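Local coordinates for uncharacterized protein (Cricetid herpesvirus 2, PDB 4ZKQ) that binds chemokines and probably acts as a viral decoy receptor that keeps them from the receptors of the rodent host, at residues C84-V89 / L165-L171; F295-Q301 / Y354-T360; V308-G314 / F378-E384. All coordinates share one frame; numbering follows the deposited sequence.

Interaction 1: residues C84-V89 / L165-L171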
# COMPACT_ATOMS: atom_id res chain seq x y z
N CYS A 84 1.23 4.48 9.46
CA CYS A 84 2.67 4.52 9.19
C CYS A 84 3.00 5.44 8.02
O CYS A 84 2.33 5.41 6.99
CB CYS A 84 3.20 3.12 8.88
SG CYS A 84 3.33 2.00 10.32
N LEU A 85 4.03 6.27 8.18
CA LEU A 85 4.50 7.10 7.08
C LEU A 85 5.39 6.30 6.13
O LEU A 85 6.13 5.42 6.55
CB LEU A 85 5.29 8.30 7.61
CG LEU A 85 4.46 9.41 8.26
CD1 LEU A 85 5.38 10.46 8.83
CD2 LEU A 85 3.49 10.02 7.26
N GLY A 86 5.31 6.64 4.85
CA GLY A 86 6.15 6.03 3.84
C GLY A 86 6.45 7.03 2.75
O GLY A 86 5.87 8.11 2.71
N ARG A 87 7.38 6.67 1.87
CA ARG A 87 7.71 7.50 0.72
C ARG A 87 7.27 6.80 -0.55
O ARG A 87 7.60 5.63 -0.76
CB ARG A 87 9.21 7.81 0.68
CG ARG A 87 9.69 8.51 1.94
CD ARG A 87 11.15 8.95 1.87
NE ARG A 87 11.56 9.59 3.13
CZ ARG A 87 11.34 10.86 3.44
NH1 ARG A 87 10.71 11.66 2.58
NH2 ARG A 87 11.74 11.34 4.61
N ALA A 88 6.52 7.51 -1.38
CA ALA A 88 6.03 6.95 -2.63
C ALA A 88 6.70 7.64 -3.81
O ALA A 88 6.92 8.84 -3.79
CB ALA A 88 4.53 7.09 -2.73
N VAL A 89 7.02 6.86 -4.83
CA VAL A 89 7.39 7.41 -6.13
C VAL A 89 6.41 6.91 -7.18
O VAL A 89 6.25 5.69 -7.39
CB VAL A 89 8.83 7.04 -6.54
CG1 VAL A 89 9.16 7.66 -7.89
CG2 VAL A 89 9.83 7.52 -5.49
N LEU A 165 3.20 3.30 -12.46
CA LEU A 165 3.78 2.59 -11.34
C LEU A 165 3.76 3.46 -10.10
O LEU A 165 4.14 4.63 -10.16
CB LEU A 165 5.22 2.18 -11.65
CG LEU A 165 6.06 1.64 -10.49
CD1 LEU A 165 5.55 0.28 -10.03
CD2 LEU A 165 7.53 1.58 -10.87
N ILE A 166 3.32 2.89 -8.98
CA ILE A 166 3.55 3.50 -7.69
C ILE A 166 4.42 2.55 -6.87
O ILE A 166 4.08 1.38 -6.67
CB ILE A 166 2.25 3.81 -6.95
CG1 ILE A 166 1.48 4.89 -7.71
CG2 ILE A 166 2.55 4.28 -5.52
CD1 ILE A 166 0.09 5.13 -7.22
N HIS A 167 5.56 3.07 -6.44
CA HIS A 167 6.43 2.38 -5.52
C HIS A 167 6.23 3.03 -4.17
O HIS A 167 6.48 4.22 -4.03
CB HIS A 167 7.89 2.48 -5.96
CG HIS A 167 8.84 1.76 -5.05
ND1 HIS A 167 9.20 2.27 -3.81
CD2 HIS A 167 9.47 0.58 -5.17
CE1 HIS A 167 10.03 1.42 -3.23
NE2 HIS A 167 10.21 0.39 -4.03
N PHE A 168 5.73 2.27 -3.20
CA PHE A 168 5.57 2.76 -1.83
C PHE A 168 6.58 2.09 -0.91
O PHE A 168 6.51 0.88 -0.67
CB PHE A 168 4.14 2.50 -1.34
CG PHE A 168 3.83 3.15 -0.01
CD1 PHE A 168 3.51 4.49 0.07
CD2 PHE A 168 3.82 2.40 1.15
CE1 PHE A 168 3.21 5.09 1.29
CE2 PHE A 168 3.52 2.99 2.37
CZ PHE A 168 3.22 4.33 2.44
N LYS A 169 7.54 2.87 -0.43
CA LYS A 169 8.53 2.35 0.51
C LYS A 169 7.97 2.50 1.91
O LYS A 169 7.87 3.61 2.44
CB LYS A 169 9.87 3.07 0.38
CG LYS A 169 10.95 2.37 1.19
CD LYS A 169 12.34 2.93 0.94
CE LYS A 169 13.40 1.94 1.41
NZ LYS A 169 14.78 2.44 1.19
N GLU A 170 7.59 1.37 2.49
CA GLU A 170 7.02 1.34 3.83
C GLU A 170 8.06 1.69 4.88
O GLU A 170 9.27 1.67 4.63
CB GLU A 170 6.42 -0.03 4.13
CG GLU A 170 5.25 -0.39 3.25
CD GLU A 170 4.55 -1.67 3.68
OE1 GLU A 170 5.16 -2.47 4.42
OE2 GLU A 170 3.38 -1.87 3.28
N LEU A 171 7.57 1.98 6.07
CA LEU A 171 8.44 2.25 7.20
C LEU A 171 9.40 1.08 7.39
O LEU A 171 10.57 1.27 7.72
CB LEU A 171 7.59 2.51 8.45
CG LEU A 171 8.32 2.89 9.73
CD1 LEU A 171 9.07 4.21 9.57
CD2 LEU A 171 7.31 2.98 10.86
O HOH W 1 4.58 2.58 5.91
O HOH W 2 9.42 4.95 -2.91

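Interaction 2: residues F295-Q301 / Y354-T360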
# COMPACT_ATOMS: atom_id res chain seq x y z
N PHE A 295 1.99 -20.16 15.99
CA PHE A 295 0.76 -20.58 15.35
C PHE A 295 1.09 -21.48 14.17
O PHE A 295 2.19 -21.41 13.61
CB PHE A 295 -0.08 -19.38 14.90
CG PHE A 295 0.66 -18.45 13.97
CD1 PHE A 295 0.64 -18.66 12.60
CD2 PHE A 295 1.34 -17.36 14.46
CE1 PHE A 295 1.31 -17.80 11.74
CE2 PHE A 295 2.02 -16.50 13.61
CZ PHE A 295 2.00 -16.72 12.25
N TYR A 296 0.13 -22.32 13.81
CA TYR A 296 0.22 -23.15 12.62
C TYR A 296 -0.37 -22.39 11.44
O TYR A 296 -1.32 -21.62 11.59
CB TYR A 296 -0.53 -24.47 12.84
CG TYR A 296 -0.93 -25.20 11.57
CD1 TYR A 296 -2.13 -24.90 10.93
CD2 TYR A 296 -0.13 -26.18 11.02
CE1 TYR A 296 -2.51 -25.56 9.78
CE2 TYR A 296 -0.49 -26.85 9.87
CZ TYR A 296 -1.69 -26.54 9.25
OH TYR A 296 -2.06 -27.19 8.10
N THR A 297 0.21 -22.60 10.26
CA THR A 297 -0.34 -22.03 9.03
C THR A 297 -0.01 -22.91 7.83
O THR A 297 1.05 -23.53 7.79
CB THR A 297 0.20 -20.60 8.79
OG1 THR A 297 -0.27 -20.11 7.53
CG2 THR A 297 1.72 -20.59 8.79
N ASP A 298 -0.94 -22.97 6.88
CA ASP A 298 -0.71 -23.67 5.62
C ASP A 298 -0.30 -22.69 4.53
O ASP A 298 -0.30 -23.03 3.35
CB ASP A 298 -1.97 -24.43 5.19
CG ASP A 298 -3.15 -23.50 4.92
OD1 ASP A 298 -3.16 -22.38 5.47
OD2 ASP A 298 -4.06 -23.90 4.17
N LEU A 299 0.06 -21.48 4.93
CA LEU A 299 0.34 -20.41 3.98
C LEU A 299 1.45 -20.79 3.00
O LEU A 299 1.36 -20.50 1.81
CB LEU A 299 0.70 -19.12 4.71
CG LEU A 299 1.06 -17.94 3.81
CD1 LEU A 299 -0.16 -17.48 3.04
CD2 LEU A 299 1.65 -16.80 4.64
N PHE A 300 2.50 -21.43 3.50
CA PHE A 300 3.66 -21.69 2.67
C PHE A 300 3.40 -22.80 1.65
O PHE A 300 4.20 -23.01 0.74
CB PHE A 300 4.87 -22.05 3.54
CG PHE A 300 5.38 -20.88 4.33
CD1 PHE A 300 6.32 -20.02 3.80
CD2 PHE A 300 4.91 -20.64 5.61
CE1 PHE A 300 6.78 -18.94 4.52
CE2 PHE A 300 5.37 -19.56 6.34
CZ PHE A 300 6.30 -18.71 5.79
N GLN A 301 2.25 -23.47 1.77
CA GLN A 301 1.84 -24.49 0.81
C GLN A 301 1.02 -23.88 -0.33
O GLN A 301 0.74 -24.55 -1.33
CB GLN A 301 1.03 -25.58 1.51
CG GLN A 301 1.71 -26.16 2.74
CD GLN A 301 3.14 -26.58 2.48
OE1 GLN A 301 4.04 -26.31 3.27
NE2 GLN A 301 3.36 -27.26 1.35
N TYR A 354 10.34 -19.78 11.07
CA TYR A 354 9.40 -20.78 10.57
C TYR A 354 9.99 -22.17 10.71
O TYR A 354 11.17 -22.38 10.42
CB TYR A 354 9.06 -20.49 9.12
CG TYR A 354 8.11 -21.48 8.51
CD1 TYR A 354 6.86 -21.70 9.06
CD2 TYR A 354 8.46 -22.19 7.37
CE1 TYR A 354 5.98 -22.60 8.50
CE2 TYR A 354 7.59 -23.10 6.80
CZ TYR A 354 6.35 -23.30 7.37
OH TYR A 354 5.47 -24.19 6.82
N HIS A 355 9.16 -23.10 11.16
CA HIS A 355 9.57 -24.49 11.37
C HIS A 355 8.83 -25.37 10.36
O HIS A 355 7.69 -25.77 10.61
CB HIS A 355 9.28 -24.91 12.81
CG HIS A 355 9.75 -23.92 13.83
ND1 HIS A 355 11.08 -23.71 14.11
CD2 HIS A 355 9.07 -23.06 14.62
CE1 HIS A 355 11.20 -22.78 15.03
NE2 HIS A 355 9.99 -22.37 15.37
N PRO A 356 9.47 -25.65 9.21
CA PRO A 356 8.78 -26.33 8.11
C PRO A 356 8.17 -27.67 8.52
O PRO A 356 7.08 -28.00 8.06
CB PRO A 356 9.88 -26.54 7.07
CG PRO A 356 10.93 -25.53 7.40
CD PRO A 356 10.88 -25.37 8.88
N SER A 357 8.87 -28.40 9.38
CA SER A 357 8.43 -29.73 9.81
C SER A 357 7.05 -29.69 10.46
O SER A 357 6.20 -30.54 10.17
CB SER A 357 9.45 -30.32 10.78
OG SER A 357 9.87 -29.36 11.74
N THR A 358 6.83 -28.71 11.32
CA THR A 358 5.57 -28.58 12.04
C THR A 358 4.65 -27.52 11.43
O THR A 358 3.52 -27.34 11.87
CB THR A 358 5.81 -28.25 13.52
OG1 THR A 358 6.60 -27.06 13.62
CG2 THR A 358 6.54 -29.40 14.20
N MET A 359 5.15 -26.81 10.42
CA MET A 359 4.40 -25.74 9.78
C MET A 359 3.97 -24.73 10.84
O MET A 359 2.81 -24.32 10.90
CB MET A 359 3.19 -26.30 9.03
CG MET A 359 3.56 -27.21 7.88
SD MET A 359 2.24 -28.33 7.38
CE MET A 359 1.12 -27.22 6.53
N THR A 360 4.93 -24.35 11.67
CA THR A 360 4.69 -23.45 12.78
C THR A 360 5.54 -22.20 12.64
O THR A 360 6.76 -22.27 12.46
CB THR A 360 5.01 -24.12 14.14
OG1 THR A 360 4.25 -25.33 14.26
CG2 THR A 360 4.68 -23.20 15.31
O HOH W 3 2.70 -23.48 5.71
O HOH W 4 6.47 -25.58 4.70

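Interaction 3: residues V308-G314 / F378-E384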
# COMPACT_ATOMS: atom_id res chain seq x y z
N VAL A 308 6.85 -15.68 0.22
CA VAL A 308 5.89 -15.11 1.15
C VAL A 308 6.51 -13.83 1.70
O VAL A 308 7.70 -13.80 2.03
CB VAL A 308 5.55 -16.10 2.29
CG1 VAL A 308 5.00 -15.39 3.54
CG2 VAL A 308 4.58 -17.16 1.79
N LEU A 309 5.70 -12.77 1.77
CA LEU A 309 6.12 -11.51 2.35
C LEU A 309 5.54 -11.41 3.74
O LEU A 309 4.34 -11.62 3.93
CB LEU A 309 5.67 -10.33 1.50
CG LEU A 309 6.08 -8.94 2.01
CD1 LEU A 309 7.58 -8.73 1.91
CD2 LEU A 309 5.34 -7.86 1.25
N ALA A 310 6.39 -11.12 4.72
CA ALA A 310 5.94 -10.94 6.09
C ALA A 310 6.17 -9.50 6.51
O ALA A 310 7.29 -8.99 6.40
CB ALA A 310 6.66 -11.91 7.03
N SER A 311 5.10 -8.82 6.94
CA SER A 311 5.19 -7.46 7.44
C SER A 311 4.76 -7.46 8.89
O SER A 311 3.72 -8.03 9.21
CB SER A 311 4.30 -6.51 6.64
OG SER A 311 4.49 -6.65 5.24
N VAL A 312 5.53 -6.83 9.76
CA VAL A 312 5.16 -6.74 11.16
C VAL A 312 5.40 -5.33 11.65
O VAL A 312 6.41 -4.70 11.32
CB VAL A 312 5.95 -7.75 12.03
CG1 VAL A 312 7.45 -7.52 11.93
CG2 VAL A 312 5.48 -7.70 13.49
N TRP A 313 4.46 -4.81 12.43
CA TRP A 313 4.67 -3.53 13.07
C TRP A 313 4.01 -3.49 14.43
O TRP A 313 3.14 -4.31 14.73
CB TRP A 313 4.15 -2.39 12.18
CG TRP A 313 2.69 -2.38 11.95
CD1 TRP A 313 2.01 -2.99 10.93
CD2 TRP A 313 1.70 -1.71 12.74
NE1 TRP A 313 0.67 -2.74 11.04
CE2 TRP A 313 0.45 -1.95 12.14
CE3 TRP A 313 1.76 -0.92 13.89
CZ2 TRP A 313 -0.74 -1.45 12.66
CZ3 TRP A 313 0.58 -0.41 14.40
CH2 TRP A 313 -0.65 -0.68 13.79
N GLY A 314 4.44 -2.55 15.26
CA GLY A 314 3.84 -2.42 16.57
C GLY A 314 3.98 -1.02 17.14
O GLY A 314 4.71 -0.19 16.61
N PHE A 378 0.53 -3.00 21.03
CA PHE A 378 -0.15 -3.64 19.91
C PHE A 378 0.86 -4.04 18.84
O PHE A 378 1.74 -3.26 18.50
CB PHE A 378 -1.20 -2.70 19.31
CG PHE A 378 -1.82 -3.21 18.03
CD1 PHE A 378 -2.91 -4.07 18.07
CD2 PHE A 378 -1.34 -2.82 16.79
CE1 PHE A 378 -3.50 -4.53 16.90
CE2 PHE A 378 -1.92 -3.27 15.62
CZ PHE A 378 -3.00 -4.12 15.67
N VAL A 379 0.71 -5.26 18.34
CA VAL A 379 1.53 -5.75 17.23
C VAL A 379 0.61 -6.37 16.18
O VAL A 379 -0.36 -7.06 16.50
CB VAL A 379 2.57 -6.80 17.71
CG1 VAL A 379 3.30 -7.44 16.52
CG2 VAL A 379 3.56 -6.17 18.67
N PHE A 380 0.93 -6.09 14.91
CA PHE A 380 0.25 -6.69 13.78
C PHE A 380 1.25 -7.41 12.88
O PHE A 380 2.25 -6.82 12.48
CB PHE A 380 -0.49 -5.63 12.96
CG PHE A 380 -1.28 -6.19 11.81
CD1 PHE A 380 -2.32 -7.07 12.04
CD2 PHE A 380 -0.98 -5.85 10.51
CE1 PHE A 380 -3.05 -7.60 11.00
CE2 PHE A 380 -1.71 -6.37 9.46
CZ PHE A 380 -2.75 -7.24 9.70
N LEU A 381 0.97 -8.67 12.60
CA LEU A 381 1.78 -9.47 11.68
C LEU A 381 0.92 -9.87 10.50
O LEU A 381 -0.13 -10.47 10.68
CB LEU A 381 2.33 -10.71 12.38
CG LEU A 381 3.01 -11.75 11.48
CD1 LEU A 381 4.29 -11.17 10.87
CD2 LEU A 381 3.29 -13.02 12.25
N LYS A 382 1.38 -9.55 9.30
CA LYS A 382 0.73 -10.04 8.10
C LYS A 382 1.72 -10.87 7.30
O LYS A 382 2.89 -10.51 7.16
CB LYS A 382 0.19 -8.90 7.24
CG LYS A 382 -0.52 -9.38 5.98
CD LYS A 382 -1.30 -8.29 5.28
CE LYS A 382 -0.39 -7.22 4.72
NZ LYS A 382 -1.15 -6.27 3.85
N MET A 383 1.24 -12.01 6.81
CA MET A 383 2.02 -12.90 5.97
C MET A 383 1.17 -13.22 4.76
O MET A 383 -0.01 -13.57 4.89
CB MET A 383 2.41 -14.16 6.74
CG MET A 383 3.27 -13.90 7.97
SD MET A 383 3.82 -15.39 8.82
CE MET A 383 4.92 -16.11 7.59
N GLU A 384 1.74 -13.06 3.57
CA GLU A 384 0.96 -13.18 2.34
C GLU A 384 1.76 -13.79 1.20
O GLU A 384 2.96 -13.54 1.04
CB GLU A 384 0.43 -11.81 1.91
CG GLU A 384 1.52 -10.77 1.71
CD GLU A 384 0.97 -9.37 1.52
OE1 GLU A 384 -0.03 -9.21 0.80
OE2 GLU A 384 1.56 -8.42 2.07
O HOH W 5 3.01 -8.79 4.30

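Interaction 1: residues C84-V89 / L165-L171
The ring of F168 leans across onto the neighbouring strand, bringing its CZ to 3.7 Å from G86 CA. A88 meets the same ring at its edge, where A88 CB lies 4.0 Å from F168 CD1. F168 CG is anti to the backbone N (chi1 -172°), which carries the ring toward G86. Lacking a side chain, G86 lets F168 CZ come this close. Behind these the backbones bind in antiparallel register: R87 with K169 and V89 with H167 are hydrogen-bonded pairs, flanking the non-hydrogen-bonded pair A88 and F168. The bond from H167 N to V89 O is almost straight (178°), while R87 N reaches K169 O at a longer 3.2 Å. On the side that carries H167 and K169, water 2 joins R87 O to H167 ND1, 2.8 Å from the latter; H167 NE2 bonds to T51 O, so both ring nitrogens are held. Past R87, toward C84, the direct bonds stop and water 1 links L85 O to L171 N. C84 SG, in disulfide with C81, makes an apolar contact with L171 CD2. Strands 132-143 and 175-181 flank the pair, an arrangement typical of the interior of a mixed β-sheet, here of seven strands.

Interaction 2: residues F295-Q301 / Y354-T360
M359 lies alongside Y296, the two side chains running the same way, and can be followed atom by atom. Its CB touches both T297 O and the ring, 3.8 Å from Y296 CE2. CG leaves anti to the carbonyl carbon, beside the backbone N, and carries SD along the ring, 4.0 Å from Y296 CE2. The sulfur is 5.3 Å from the Y296 ring centroid and 72° off the normal, so this Met-aromatic contact is oblique. The chain then bends at its last torsion (chi3 74°), which puts the methyl by the phenol end: M359 CE is 3.5 Å from Y296 OH and 4.0 Å from Q301 CG. Meanwhile M359 O receives T297 N at 3.2 Å, fastening the turn to the end of the opposing strand. Farther over, F300 and Y354 come from opposite sides and overlap as a face-to-face stack, F300 CD2 over the rim of the Y354 ring, with ring centroids 4.1 Å apart and planes at 25°. P356 N lies over the opposite face of Y354. Two waters hold the phenol: water 3 joins Y354 OH to T297 O and F300 N, and water 4 spans the 4.4 Å between Q301 OE1 and Y354 OH. T297 OG1 accepts from L299 N in an ST turn and is also hydrogen-bonded to E390 OE2; the turn probably helps place F300. L338 touches both F300 and P356, and M383 packs on F300. On the other segment M359 adopts positive backbone angles, and together with T360 it faces H355. That is a G1 β-bulge, closing the hairpin that joins strand 350-355 to strand 360-366 in an antiparallel sheet.

Interaction 3: residues V308-G314 / F378-E384
W313 lies across its neighbours F378 and F380, forming an aromatic cluster at one end of the strand pair. Its CG sits between the backbone N and the carbonyl carbon, the crowded position (chi1 65°), which folds the indole over the opposing strand. F380 CB then lies over the indole face in a CH-pi contact, 4.0 Å from the centroid of the five-membered ring. W313 NE1 comes to the edge of the F380 ring, 3.6 Å from CD2, and bonds to T80 O. At the far end of the indole, W313 CH2 approaches the edge of F378, 3.4 Å from CE2. The solvent side is at W313 and F378, both partly exposed; on the face of V312 the residues are buried: V312 CG2 meets V379 CG1 at 3.7 Å, L381 CD1 comes up to V312 CB, and A310 CB touches M383 CG.

The strands run almost exactly antiparallel (173°), joined by six backbone hydrogen bonds in three pairs: L309 with E384, S311 with K382, W313 with F380. Their tight face packs against strand 350-355 through F350 and L352, sheet on sheet as in a β-sandwich; strands 324-330 and 388-395 extend the pair on its two flanks.

Farther along the same face as W313 and F380, S311, K382 and E384 make a polar patch bridged by water 5. This water sits 2.7 Å from E384 OE2 and 2.8 Å from S311 OG, linking those two side chains, while the backbones beneath are directly hydrogen-bonded. E384 runs alongside L309, its CG 3.7 Å from L309 O, and OE1 forms a salt bridge with K54 and a hydrogen bond with Q24. K382 NZ is tied to T80 OG1 and I79 O; its salt bridge to E384 OE2 is long at 3.9 Å.

Interaction 1 closes before the others open, in the seven-stranded sheet, its centre about 30 Å from that of interaction 2 and about 17 Å from that of interaction 3. The later two alternate along the chain, in the order 295-301, 308-314, 354-360, 378-384, and their centres are about 15 Å apart. They touch directly, with L299 CD2 3.8 Å from V308 CG1, and strand 350-355 is shared by the surroundings of both. Interactions 1 and 3 do not touch, but W313 packs on C81, the disulfide partner of C84. The three sit in different sheets of a largely β chain, with interaction 3 between the other two.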